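Local coordinates for protein histone-lysine N-methyltransferase, H3 lysine-9 specific SUVH4 (Arabidopsis thaliana, PDB 4QEN) that methylates histone H3 on a lysine that marks repressed chromatin, binds methylated DNA, and is required to maintain CpNpG and asymmetric DNA methylation in the plant nucleus, at residues L104-S109 against Y161-R166; I50-K55 against C76-H81. One frame throughout, in Å; residues are numbered along the deposited sequence.

Contact 1: residues L104-S109 against Y161-R166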
ATOM      1  N   LEU A 104      21.140  23.283  20.101  1.00 25.01           N
ATOM      2  CA  LEU A 104      21.245  22.283  19.039  1.00 25.49           C
ATOM      3  C   LEU A 104      22.556  21.505  19.164  1.00 26.40           C
ATOM      4  O   LEU A 104      23.494  21.990  19.781  1.00 29.63           O
ATOM      5  CB  LEU A 104      21.077  22.944  17.669  1.00 28.92           C
ATOM      6  CG  LEU A 104      19.567  23.140  17.479  1.00 36.82           C
ATOM      7  CD1 LEU A 104      19.138  24.587  17.644  1.00 37.84           C
ATOM      8  CD2 LEU A 104      19.098  22.563  16.173  1.00 35.07           C
ATOM      9  N   PRO A 105      22.620  20.279  18.616  1.00 24.44           N
ATOM     10  CA  PRO A 105      21.603  19.538  17.850  1.00 24.00           C
ATOM     11  C   PRO A 105      20.438  19.061  18.717  1.00 24.98           C
ATOM     12  O   PRO A 105      20.551  18.970  19.941  1.00 24.46           O
ATOM     13  CB  PRO A 105      22.382  18.338  17.306  1.00 31.00           C
ATOM     14  CG  PRO A 105      23.462  18.117  18.307  1.00 31.40           C
ATOM     15  CD  PRO A 105      23.853  19.491  18.797  1.00 30.07           C
ATOM     16  N   LEU A 106      19.321  18.757  18.068  1.00 23.69           N
ATOM     17  CA  LEU A 106      18.083  18.450  18.772  1.00 24.26           C
ATOM     18  C   LEU A 106      17.349  17.362  17.991  1.00 21.73           C
ATOM     19  O   LEU A 106      17.040  17.546  16.813  1.00 19.28           O
ATOM     20  CB  LEU A 106      17.222  19.715  18.846  1.00 25.34           C
ATOM     21  CG  LEU A 106      15.920  19.674  19.661  1.00 24.82           C
ATOM     22  CD1 LEU A 106      16.221  19.531  21.156  1.00 19.25           C
ATOM     23  CD2 LEU A 106      15.089  20.932  19.393  1.00 26.53           C
ATOM     24  N   ALA A 107      17.076  16.234  18.636  1.00 18.34           N
ATOM     25  CA  ALA A 107      16.482  15.093  17.944  1.00 19.69           C
ATOM     26  C   ALA A 107      15.001  15.317  17.705  1.00 24.27           C
ATOM     27  O   ALA A 107      14.326  15.963  18.510  1.00 20.52           O
ATOM     28  CB  ALA A 107      16.688  13.832  18.743  1.00 16.56           C
ATOM     29  N   VAL A 108      14.494  14.778  16.598  1.00 19.84           N
ATOM     30  CA  VAL A 108      13.066  14.850  16.334  1.00 20.98           C
ATOM     31  C   VAL A 108      12.496  13.466  16.096  1.00 25.23           C
ATOM     32  O   VAL A 108      11.290  13.272  16.261  1.00 22.46           O
ATOM     33  CB  VAL A 108      12.716  15.756  15.130  1.00 21.56           C
ATOM     34  CG1 VAL A 108      13.189  17.186  15.377  1.00 21.37           C
ATOM     35  CG2 VAL A 108      13.302  15.187  13.841  1.00 19.33           C
ATOM     36  N   SER A 109      13.336  12.494  15.720  1.00 19.86           N
ATOM     37  CA  SER A 109      12.759  11.184  15.374  1.00 17.17           C
ATOM     38  C   SER A 109      13.738  10.040  15.629  1.00 19.16           C
ATOM     39  O   SER A 109      14.896  10.145  15.282  1.00 19.73           O
ATOM     40  CB  SER A 109      12.308  11.178  13.894  1.00 19.05           C
ATOM     41  OG  SER A 109      11.949   9.874  13.454  1.00 22.60           O
ATOM     42  N   TYR A 161      15.161  20.422  27.106  1.00 20.90           N
ATOM     43  CA  TYR A 161      14.259  21.475  26.627  1.00 27.45           C
ATOM     44  C   TYR A 161      12.795  21.013  26.496  1.00 21.80           C
ATOM     45  O   TYR A 161      11.943  21.748  25.987  1.00 22.63           O
ATOM     46  CB  TYR A 161      14.802  22.078  25.316  1.00 23.92           C
ATOM     47  CG  TYR A 161      16.052  22.896  25.580  1.00 25.93           C
ATOM     48  CD1 TYR A 161      15.965  24.233  25.957  1.00 28.33           C
ATOM     49  CD2 TYR A 161      17.311  22.314  25.515  1.00 27.92           C
ATOM     50  CE1 TYR A 161      17.108  24.979  26.231  1.00 29.51           C
ATOM     51  CE2 TYR A 161      18.461  23.049  25.785  1.00 26.79           C
ATOM     52  CZ  TYR A 161      18.350  24.375  26.146  1.00 33.68           C
ATOM     53  OH  TYR A 161      19.483  25.100  26.416  1.00 40.42           O
ATOM     54  N   ASN A 162      12.527  19.800  26.972  1.00 20.98           N
ATOM     55  CA  ASN A 162      11.194  19.204  26.907  1.00 22.15           C
ATOM     56  C   ASN A 162      10.678  19.126  25.477  1.00 22.94           C
ATOM     57  O   ASN A 162       9.528  19.470  25.192  1.00 29.01           O
ATOM     58  CB  ASN A 162      10.197  19.977  27.777  1.00 22.34           C
ATOM     59  CG  ASN A 162      10.315  19.629  29.252  1.00 26.62           C
ATOM     60  OD1 ASN A 162      11.001  18.674  29.624  1.00 23.99           O
ATOM     61  ND2 ASN A 162       9.641  20.403  30.099  1.00 27.93           N
ATOM     62  N   VAL A 163      11.548  18.690  24.582  1.00 25.61           N
ATOM     63  CA  VAL A 163      11.171  18.481  23.196  1.00 23.36           C
ATOM     64  C   VAL A 163      10.979  16.989  22.990  1.00 20.45           C
ATOM     65  O   VAL A 163      11.916  16.208  23.159  1.00 23.57           O
ATOM     66  CB  VAL A 163      12.250  19.021  22.226  1.00 24.24           C
ATOM     67  CG1 VAL A 163      11.987  18.529  20.797  1.00 21.95           C
ATOM     68  CG2 VAL A 163      12.295  20.557  22.286  1.00 21.00           C
ATOM     69  N   PRO A 164       9.751  16.585  22.646  1.00 24.00           N
ATOM     70  CA  PRO A 164       9.450  15.163  22.471  1.00 22.05           C
ATOM     71  C   PRO A 164      10.031  14.655  21.152  1.00 25.54           C
ATOM     72  O   PRO A 164      10.329  15.440  20.251  1.00 22.87           O
ATOM     73  CB  PRO A 164       7.924  15.145  22.396  1.00 26.97           C
ATOM     74  CG  PRO A 164       7.574  16.461  21.751  1.00 30.74           C
ATOM     75  CD  PRO A 164       8.583  17.441  22.362  1.00 24.75           C
ATOM     76  N   VAL A 165      10.177  13.341  21.047  1.00 17.94           N
ATOM     77  CA  VAL A 165      10.681  12.714  19.844  1.00 23.80           C
ATOM     78  C   VAL A 165       9.624  11.749  19.282  1.00 22.64           C
ATOM     79  O   VAL A 165       8.880  11.118  20.044  1.00 19.68           O
ATOM     80  CB  VAL A 165      12.004  11.953  20.168  1.00 31.76           C
ATOM     81  CG1 VAL A 165      11.753  10.790  21.128  1.00 30.00           C
ATOM     82  CG2 VAL A 165      12.654  11.457  18.924  1.00 37.80           C
ATOM     83  N   ARG A 166       9.536  11.658  17.955  1.00 20.82           N
ATOM     84  CA  ARG A 166       8.725  10.629  17.326  1.00 21.68           C
ATOM     85  C   ARG A 166       9.433   9.291  17.503  1.00 27.30           C
ATOM     86  O   ARG A 166      10.657   9.216  17.375  1.00 19.10           O
ATOM     87  CB  ARG A 166       8.538  10.924  15.834  1.00 20.19           C
ATOM     88  CG  ARG A 166       7.736  12.201  15.562  1.00 21.94           C
ATOM     89  CD  ARG A 166       7.328  12.321  14.078  1.00 21.59           C
ATOM     90  NE  ARG A 166       8.460  12.493  13.165  1.00 22.65           N
ATOM     91  CZ  ARG A 166       9.113  13.639  12.998  1.00 22.40           C
ATOM     92  NH1 ARG A 166       8.759  14.708  13.706  1.00 19.34           N
ATOM     93  NH2 ARG A 166      10.129  13.717  12.138  1.00 19.89           N
TER
HETATM   94  O   HOH W   1       9.652  15.428  17.279  1.00 22.01           O
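Val108 O accepts two hydrogen bonds: from the backbone N of Arg166, at 2.9 Å and nearly straight (168°), and from a water. The N-H comes from above the carbonyl plane and not along a lone pair. The same water gives its other hydrogen to Pro164 O, bridging the two segments just where strand 165-172 begins. This is the start of a parallel pairing between strands 106-112 and 165-172 in the curved mixed sheet of the SRA (YDG) domain. Ser109 pairs with Arg166, CA to CA 4.5 Å, and a CA-H...O contact from Ser109 CA to Arg166 O adds to the join. On the other edge of strand 106-112, Val108 and Ser109 both face Asp89, a classic beta bulge. Farther back, where the segments are not yet paired, Leu106 and Val163 meet tip to tip, CD2 against CG2 at 4.0 Å. Val165 turns CG2 anti to its own N, which brings this methyl to 3.4 Å from Ser109 N. Arg166 bends at chi3 (-66°) and folds its guanidinium back over Val108 O, which sits 3.8 Å from the plane above its centre. Outside the two segments NH1 bonds to Ile56 O and Gly58 O, NH2 bonds to Phe80 O, and the group makes a cation-pi contact with Phe80. With a leucine in place of Arg166, those three carbonyls would probably lose their charged donor, and the Phe80 ring its cation. Within the contact, Arg166 runs beside Val108, pointing the same way, with NH2 3.9 Å from Val108 CG2 and 3.8 Å from Ser109 CB.

Contact 2: residues I50-K55 against C76-H81; sequences ILYPRK and CAVGFH
The irregular chain 50-55 runs past the C-terminal end of helix 72-78, Ile50, Leu51 and Tyr52 lying opposite Ala77, Val78 and Gly79, with 4.6 Å between the CA atoms of Tyr52 and Gly79. One direct hydrogen bond joins them: Tyr52 N donates to Val78 O at 2.9 Å, bent to 146° and tilted from the carbonyl plane. Ile50 CA makes a CA-H...O contact with Ala77 O, and Gly79 CA makes another, 3.4 Å long, with Tyr52 O. Gly79, the first residue past the helix, takes a positive phi (96°). Ile50 packs on the carbonyl of Ala77, CD1 reaching Ala77 O at 3.5 Å, while CG2, anti to the backbone N, rests against Gly79 CA at 3.9 Å. Leu51 CB touches Val78 O at 3.4 Å, and Leu51 CG lies over one face of the Tyr52 ring, toward its rim. The tyrosine runs beside Val78, pointing the same way, its CD2 3.5 Å from Val78 O and 4.2 Å from Val78 CG1; beyond, its hydroxyl bonds to Pro61 O. Helix 10-30 packs on Leu51, Ala77 and Val78, so the contact joins the N-terminal helical part of the chain to the SRA domain. Farther along, a water donates to both Arg54 O and Gly79 O. Val78 O thus takes an N-H and Ala77 O a CA-H, while Tyr52 O receives the CA-H of Gly79: a seam made mostly by backbone atoms, which needs glycine because a CB there would run into Tyr52 O.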
ATOM      1  N   ILE A  50      10.244  15.452  -1.995  1.00 28.78           N
ATOM      2  CA  ILE A  50      10.186  15.104  -0.577  1.00 26.72           C
ATOM      3  C   ILE A  50       9.130  15.976   0.079  1.00 29.90           C
ATOM      4  O   ILE A  50       9.246  17.197   0.051  1.00 27.34           O
ATOM      5  CB  ILE A  50      11.530  15.371   0.134  1.00 28.69           C
ATOM      6  CG1 ILE A  50      12.682  14.632  -0.576  1.00 30.30           C
ATOM      7  CG2 ILE A  50      11.434  15.020   1.618  1.00 25.29           C
ATOM      8  CD1 ILE A  50      12.511  13.123  -0.680  1.00 24.15           C
ATOM      9  N   LEU A  51       8.109  15.363   0.673  1.00 28.76           N
ATOM     10  CA  LEU A  51       6.972  16.130   1.193  1.00 29.85           C
ATOM     11  C   LEU A  51       7.376  17.119   2.281  1.00 28.25           C
ATOM     12  O   LEU A  51       6.998  18.285   2.241  1.00 26.33           O
ATOM     13  CB  LEU A  51       5.886  15.194   1.722  1.00 23.40           C
ATOM     14  CG  LEU A  51       4.594  15.853   2.203  1.00 28.87           C
ATOM     15  CD1 LEU A  51       3.984  16.727   1.103  1.00 28.32           C
ATOM     16  CD2 LEU A  51       3.600  14.794   2.643  1.00 29.32           C
ATOM     17  N   TYR A  52       8.134  16.649   3.262  1.00 22.80           N
ATOM     18  CA  TYR A  52       8.568  17.507   4.358  1.00 22.96           C
ATOM     19  C   TYR A  52      10.089  17.615   4.321  1.00 22.95           C
ATOM     20  O   TYR A  52      10.777  16.847   4.991  1.00 23.61           O
ATOM     21  CB  TYR A  52       8.081  16.937   5.707  1.00 21.99           C
ATOM     22  CG  TYR A  52       6.570  16.964   5.828  1.00 31.23           C
ATOM     23  CD1 TYR A  52       5.897  18.174   5.959  1.00 31.00           C
ATOM     24  CD2 TYR A  52       5.812  15.790   5.779  1.00 26.34           C
ATOM     25  CE1 TYR A  52       4.519  18.221   6.055  1.00 34.52           C
ATOM     26  CE2 TYR A  52       4.424  15.832   5.877  1.00 22.60           C
ATOM     27  CZ  TYR A  52       3.786  17.052   6.004  1.00 32.28           C
ATOM     28  OH  TYR A  52       2.408  17.123   6.102  1.00 31.20           O
ATOM     29  N   PRO A  53      10.615  18.567   3.541  1.00 25.23           N
ATOM     30  CA  PRO A  53      12.061  18.672   3.306  1.00 27.07           C
ATOM     31  C   PRO A  53      12.861  19.270   4.470  1.00 29.29           C
ATOM     32  O   PRO A  53      14.085  19.170   4.442  1.00 37.28           O
ATOM     33  CB  PRO A  53      12.149  19.581   2.075  1.00 30.52           C
ATOM     34  CG  PRO A  53      10.926  20.443   2.173  1.00 35.08           C
ATOM     35  CD  PRO A  53       9.855  19.586   2.795  1.00 28.91           C
ATOM     36  N   ARG A  54      12.197  19.884   5.451  1.00 27.23           N
ATOM     37  CA  ARG A  54      12.882  20.371   6.654  1.00 31.22           C
ATOM     38  C   ARG A  54      12.402  19.587   7.877  1.00 33.75           C
ATOM     39  O   ARG A  54      11.297  19.042   7.886  1.00 31.16           O
ATOM     40  CB  ARG A  54      12.619  21.865   6.866  1.00 36.36           C
ATOM     41  CG  ARG A  54      13.048  22.756   5.701  1.00 47.25           C
ATOM     42  CD  ARG A  54      14.551  23.000   5.714  1.00 55.12           C
ATOM     43  NE  ARG A  54      14.958  23.787   6.877  1.00 61.81           N
ATOM     44  CZ  ARG A  54      16.216  24.098   7.178  1.00 58.40           C
ATOM     45  NH1 ARG A  54      17.215  23.685   6.405  1.00 56.30           N
ATOM     46  NH2 ARG A  54      16.475  24.822   8.258  1.00 54.88           N
ATOM     47  N   LYS A  55      13.241  19.540   8.904  1.00 22.82           N
ATOM     48  CA  LYS A  55      12.935  18.836  10.137  1.00 25.64           C
ATOM     49  C   LYS A  55      11.752  19.489  10.837  1.00 24.83           C
ATOM     50  O   LYS A  55      11.573  20.699  10.744  1.00 27.34           O
ATOM     51  CB  LYS A  55      14.149  18.889  11.067  1.00 26.50           C
ATOM     52  CG  LYS A  55      15.376  18.166  10.548  1.00 32.95           C
ATOM     53  CD  LYS A  55      15.074  16.713  10.282  1.00 34.81           C
ATOM     54  CE  LYS A  55      16.356  15.894  10.272  1.00 37.58           C
ATOM     55  NZ  LYS A  55      17.264  16.284   9.155  1.00 32.24           N
ATOM     56  N   CYS A  76      12.133   8.235   4.439  1.00 21.23           N
ATOM     57  CA  CYS A  76      12.930   9.293   3.818  1.00 24.88           C
ATOM     58  C   CYS A  76      12.138  10.067   2.761  1.00 26.05           C
ATOM     59  O   CYS A  76      12.241  11.293   2.675  1.00 21.70           O
ATOM     60  CB  CYS A  76      14.192   8.737   3.160  1.00 28.07           C
ATOM     61  SG  CYS A  76      15.282   7.836   4.281  1.00 26.81           S
ATOM     62  N   ALA A  77      11.381   9.348   1.934  1.00 19.33           N
ATOM     63  CA  ALA A  77      10.651   9.977   0.822  1.00 21.43           C
ATOM     64  C   ALA A  77       9.662  11.021   1.318  1.00 21.07           C
ATOM     65  O   ALA A  77       9.457  12.072   0.683  1.00 25.21           O
ATOM     66  CB  ALA A  77       9.906   8.909  -0.039  1.00 23.45           C
ATOM     67  N   VAL A  78       9.004  10.701   2.429  1.00 19.41           N
ATOM     68  CA  VAL A  78       8.037  11.630   3.033  1.00 19.61           C
ATOM     69  C   VAL A  78       8.692  12.785   3.832  1.00 23.41           C
ATOM     70  O   VAL A  78       8.126  13.880   3.987  1.00 24.57           O
ATOM     71  CB  VAL A  78       7.031  10.833   3.917  1.00 36.47           C
ATOM     72  CG1 VAL A  78       6.332  11.720   4.894  1.00 41.26           C
ATOM     73  CG2 VAL A  78       5.994  10.155   3.033  1.00 35.06           C
ATOM     74  N   GLY A  79       9.899  12.535   4.324  1.00 19.47           N
ATOM     75  CA  GLY A  79      10.618  13.499   5.141  1.00 26.36           C
ATOM     76  C   GLY A  79      10.416  13.237   6.631  1.00 21.39           C
ATOM     77  O   GLY A  79      10.858  14.019   7.467  1.00 23.59           O
ATOM     78  N   PHE A  80       9.742  12.132   6.938  1.00 20.13           N
ATOM     79  CA  PHE A  80       9.444  11.701   8.303  1.00 23.43           C
ATOM     80  C   PHE A  80      10.718  11.336   9.082  1.00 26.39           C
ATOM     81  O   PHE A  80      10.847  11.669  10.266  1.00 23.07           O
ATOM     82  CB  PHE A  80       8.443  10.525   8.270  1.00 17.78           C
ATOM     83  CG  PHE A  80       8.140   9.924   9.623  1.00 17.93           C
ATOM     84  CD1 PHE A  80       8.967   8.958  10.175  1.00 22.42           C
ATOM     85  CD2 PHE A  80       7.015  10.328  10.347  1.00 22.48           C
ATOM     86  CE1 PHE A  80       8.683   8.405  11.429  1.00 23.34           C
ATOM     87  CE2 PHE A  80       6.717   9.774  11.596  1.00 22.19           C
ATOM     88  CZ  PHE A  80       7.550   8.808  12.133  1.00 20.13           C
ATOM     89  N   HIS A  81      11.646  10.647   8.420  1.00 20.45           N
ATOM     90  CA  HIS A  81      12.939  10.290   9.033  1.00 22.34           C
ATOM     91  C   HIS A  81      13.962  10.282   7.913  1.00 26.52           C
ATOM     92  O   HIS A  81      13.892   9.448   7.014  1.00 24.41           O
ATOM     93  CB  HIS A  81      12.876   8.909   9.689  1.00 20.34           C
ATOM     94  CG  HIS A  81      14.044   8.600  10.586  1.00 21.12           C
ATOM     95  ND1 HIS A  81      13.979   8.719  11.960  1.00 21.81           N
ATOM     96  CD2 HIS A  81      15.298   8.175  10.305  1.00 18.78           C
ATOM     97  CE1 HIS A  81      15.145   8.379  12.485  1.00 20.87           C
ATOM     98  NE2 HIS A  81      15.965   8.047  11.504  1.00 20.91           N
TER
HETATM   99  O   HOH W   2      10.122  16.595   8.574  1.00 22.96           O

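How the contacts relate
From the N terminus, helices 10-30 and 36-46 lead into 50-55, and contact 2 closes a short loop when helix 72-78 ends against it. The chain then passes through strand 88-91 to 106-112, and contact 1 closes a second, longer loop through helix 151-161 into strand 165-172. The two loops follow in series, neither nesting nor crossing. Their centres lie 16 Å apart, yet they touch: Ser109 OG is 2.8 Å from His81 ND1, a probable hydrogen bond. Together they tie the N-terminal helices and helix 72-78 to the strands of the SRA sheet.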